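Local coordinates for protein amidohydrolase 2 (Bifidobacterium longum subsp. infantis, PDB 6UVZ) that probably acts as a hydrolase of the metallo-dependent hydrolase superfamily, at residues V8-W16 with L215-V223. Residues are numbered along the deposited sequence; the frame is centred on the assembly and turned at random.
Sequences VIDSHFHIW and LYSSNWPVV
The backbone N of Ser11 donates to Tyr216 O over 3.2 Å. Further on, Asn219 N reaches His12 O at 3.1 Å, and His14 N donates to Trp220 O at 2.8 Å. The side chain of His12 can be followed outward from this run of backbone bonds. Its CB lies 3.1 Å from Ser217 OG, a hydroxyl bonded to Ser192, and CG is 3.8 Å from the same Ser217 OG; CG is anti to the backbone N (chi1 -172°), which carries the ring alongside the Asn219 side chain. There CD2 and NE2 both lie 3.3 Å from Asn219 OD1, with ring and amide planes 70° apart, while ND1 is bonded to Lys190. At the tip, His12 NE2 comes within 3.0 Å of His14 NE2. The Asn219 amide is held by its ND2, which bonds Gly193 O and Asp194. Asp10 OD2 accepts from His12 N through its anti lone pair, forming an Asx turn, and Ser218 OG appears to donate to OD1, whose position is less certain. Beyond the cis peptide before Pro221, Trp16 CH2 packs against Pro221 CG at 3.6 Å. The contact joins the first strand, 7-13, to the last, 214-216, closing the parallel eight-stranded TIM barrel; His12 and His14 form the His-x-His pair at the C-terminal end of the first strand, consistent with the amidohydrolase active-site signature.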
# COMPACT_ATOMS: atom_id res chain seq x y z
N VAL A 8 13.30 -8.79 3.79
CA VAL A 8 11.93 -8.50 3.36
C VAL A 8 11.46 -7.22 4.04
O VAL A 8 11.61 -7.07 5.26
CB VAL A 8 10.98 -9.67 3.70
CG1 VAL A 8 9.54 -9.29 3.41
CG2 VAL A 8 11.37 -10.91 2.90
N ILE A 9 10.89 -6.31 3.25
CA ILE A 9 10.25 -5.11 3.76
C ILE A 9 8.79 -5.15 3.32
O ILE A 9 8.50 -5.12 2.11
CB ILE A 9 10.93 -3.83 3.25
CG1 ILE A 9 12.31 -3.67 3.89
CG2 ILE A 9 10.07 -2.61 3.54
CD1 ILE A 9 13.03 -2.40 3.49
N ASP A 10 7.88 -5.21 4.29
CA ASP A 10 6.45 -5.27 4.00
C ASP A 10 5.94 -3.86 3.74
O ASP A 10 5.82 -3.05 4.66
CB ASP A 10 5.70 -5.91 5.16
CG ASP A 10 4.39 -6.55 4.74
OD1 ASP A 10 4.17 -7.73 5.08
OD2 ASP A 10 3.60 -5.88 4.04
N SER A 11 5.62 -3.57 2.48
CA SER A 11 5.20 -2.22 2.11
C SER A 11 3.73 -1.93 2.40
O SER A 11 3.28 -0.82 2.13
CB SER A 11 5.49 -1.96 0.63
OG SER A 11 4.82 -2.90 -0.19
N HIS A 12 2.99 -2.89 2.95
CA HIS A 12 1.56 -2.68 3.19
C HIS A 12 1.07 -3.71 4.21
O HIS A 12 0.93 -4.89 3.87
CB HIS A 12 0.78 -2.80 1.88
CG HIS A 12 -0.67 -2.42 2.00
ND1 HIS A 12 -1.18 -1.26 1.47
CD2 HIS A 12 -1.71 -3.06 2.58
CE1 HIS A 12 -2.47 -1.19 1.72
NE2 HIS A 12 -2.82 -2.27 2.39
N PHE A 13 0.81 -3.26 5.43
CA PHE A 13 0.21 -4.12 6.45
C PHE A 13 -0.67 -3.26 7.35
O PHE A 13 -0.56 -2.03 7.37
CB PHE A 13 1.27 -4.87 7.26
CG PHE A 13 1.89 -4.05 8.36
CD1 PHE A 13 1.42 -4.14 9.66
CD2 PHE A 13 2.95 -3.20 8.10
CE1 PHE A 13 1.99 -3.39 10.68
CE2 PHE A 13 3.53 -2.45 9.11
CZ PHE A 13 3.04 -2.55 10.40
N HIS A 14 -1.53 -3.93 8.11
CA HIS A 14 -2.46 -3.26 9.01
C HIS A 14 -2.40 -3.90 10.39
O HIS A 14 -2.08 -5.08 10.54
CB HIS A 14 -3.91 -3.34 8.49
CG HIS A 14 -4.08 -2.85 7.09
ND1 HIS A 14 -4.10 -1.52 6.76
CD2 HIS A 14 -4.26 -3.53 5.93
CE1 HIS A 14 -4.27 -1.39 5.45
NE2 HIS A 14 -4.37 -2.60 4.93
N ILE A 15 -2.72 -3.09 11.40
CA ILE A 15 -2.94 -3.56 12.77
C ILE A 15 -4.13 -2.80 13.34
O ILE A 15 -4.35 -1.63 13.02
CB ILE A 15 -1.70 -3.39 13.67
CG1 ILE A 15 -1.23 -1.93 13.68
CG2 ILE A 15 -0.57 -4.32 13.25
CD1 ILE A 15 -0.10 -1.65 14.65
N TRP A 16 -4.90 -3.47 14.19
CA TRP A 16 -6.03 -2.81 14.84
C TRP A 16 -6.43 -3.60 16.08
O TRP A 16 -6.04 -4.76 16.26
CB TRP A 16 -7.22 -2.66 13.89
CG TRP A 16 -7.74 -3.96 13.33
CD1 TRP A 16 -8.47 -4.91 14.00
CD2 TRP A 16 -7.61 -4.43 11.99
NE1 TRP A 16 -8.78 -5.94 13.16
CE2 TRP A 16 -8.26 -5.67 11.91
CE3 TRP A 16 -6.99 -3.92 10.84
CZ2 TRP A 16 -8.32 -6.42 10.74
CZ3 TRP A 16 -7.05 -4.66 9.67
CH2 TRP A 16 -7.71 -5.90 9.63
N LEU A 215 6.60 -3.35 -5.61
CA LEU A 215 6.80 -3.50 -4.18
C LEU A 215 6.15 -4.79 -3.69
O LEU A 215 5.03 -5.12 -4.10
CB LEU A 215 6.22 -2.31 -3.41
CG LEU A 215 6.61 -0.91 -3.89
CD1 LEU A 215 5.72 0.13 -3.22
CD2 LEU A 215 8.07 -0.63 -3.60
N TYR A 216 6.84 -5.50 -2.80
CA TYR A 216 6.23 -6.64 -2.12
C TYR A 216 5.25 -6.14 -1.07
O TYR A 216 5.58 -5.27 -0.26
CB TYR A 216 7.28 -7.53 -1.47
CG TYR A 216 6.70 -8.42 -0.40
CD1 TYR A 216 5.93 -9.53 -0.73
CD2 TYR A 216 6.90 -8.14 0.95
CE1 TYR A 216 5.38 -10.34 0.25
CE2 TYR A 216 6.36 -8.94 1.94
CZ TYR A 216 5.60 -10.04 1.58
OH TYR A 216 5.06 -10.84 2.56
N SER A 217 4.05 -6.71 -1.07
CA SER A 217 3.00 -6.34 -0.14
C SER A 217 2.26 -7.59 0.31
O SER A 217 1.90 -8.42 -0.52
CB SER A 217 2.03 -5.34 -0.77
OG SER A 217 0.83 -5.24 -0.02
N SER A 218 2.04 -7.71 1.62
CA SER A 218 1.32 -8.84 2.18
C SER A 218 -0.16 -8.56 2.39
O SER A 218 -0.96 -9.50 2.37
CB SER A 218 1.94 -9.26 3.52
OG SER A 218 1.74 -8.26 4.50
N ASN A 219 -0.54 -7.30 2.61
CA ASN A 219 -1.92 -6.92 2.93
C ASN A 219 -2.41 -7.64 4.18
O ASN A 219 -3.61 -7.93 4.32
CB ASN A 219 -2.86 -7.17 1.75
CG ASN A 219 -4.12 -6.33 1.81
OD1 ASN A 219 -4.17 -5.32 2.51
ND2 ASN A 219 -5.15 -6.75 1.08
N TRP A 220 -1.49 -7.94 5.09
CA TRP A 220 -1.84 -8.63 6.32
C TRP A 220 -2.58 -7.68 7.26
O TRP A 220 -2.24 -6.49 7.33
CB TRP A 220 -0.57 -9.17 6.99
CG TRP A 220 -0.80 -9.98 8.23
CD1 TRP A 220 -1.02 -11.32 8.30
CD2 TRP A 220 -0.82 -9.50 9.58
NE1 TRP A 220 -1.18 -11.71 9.61
CE2 TRP A 220 -1.06 -10.61 10.41
CE3 TRP A 220 -0.65 -8.24 10.16
CZ2 TRP A 220 -1.14 -10.49 11.80
CZ3 TRP A 220 -0.74 -8.13 11.53
CH2 TRP A 220 -0.97 -9.25 12.34
N PRO A 221 -3.59 -8.16 8.01
CA PRO A 221 -4.10 -9.53 8.03
C PRO A 221 -5.30 -9.77 7.10
O PRO A 221 -5.96 -10.80 7.21
CB PRO A 221 -4.52 -9.71 9.48
CG PRO A 221 -5.02 -8.35 9.86
CD PRO A 221 -4.20 -7.35 9.08
N VAL A 222 -5.57 -8.81 6.21
CA VAL A 222 -6.68 -8.97 5.28
C VAL A 222 -6.44 -10.12 4.31
O VAL A 222 -7.40 -10.70 3.78
CB VAL A 222 -6.93 -7.65 4.52
CG1 VAL A 222 -8.21 -7.72 3.69
CG2 VAL A 222 -6.99 -6.49 5.49
N VAL A 223 -5.18 -10.49 4.08
CA VAL A 223 -4.87 -11.60 3.19
C VAL A 223 -5.41 -12.92 3.72
O VAL A 223 -5.61 -13.87 2.96
CB VAL A 223 -3.34 -11.68 2.96
CG1 VAL A 223 -2.62 -12.14 4.22
CG2 VAL A 223 -3.01 -12.58 1.77
O HOH W 1 8.68 -3.94 -0.50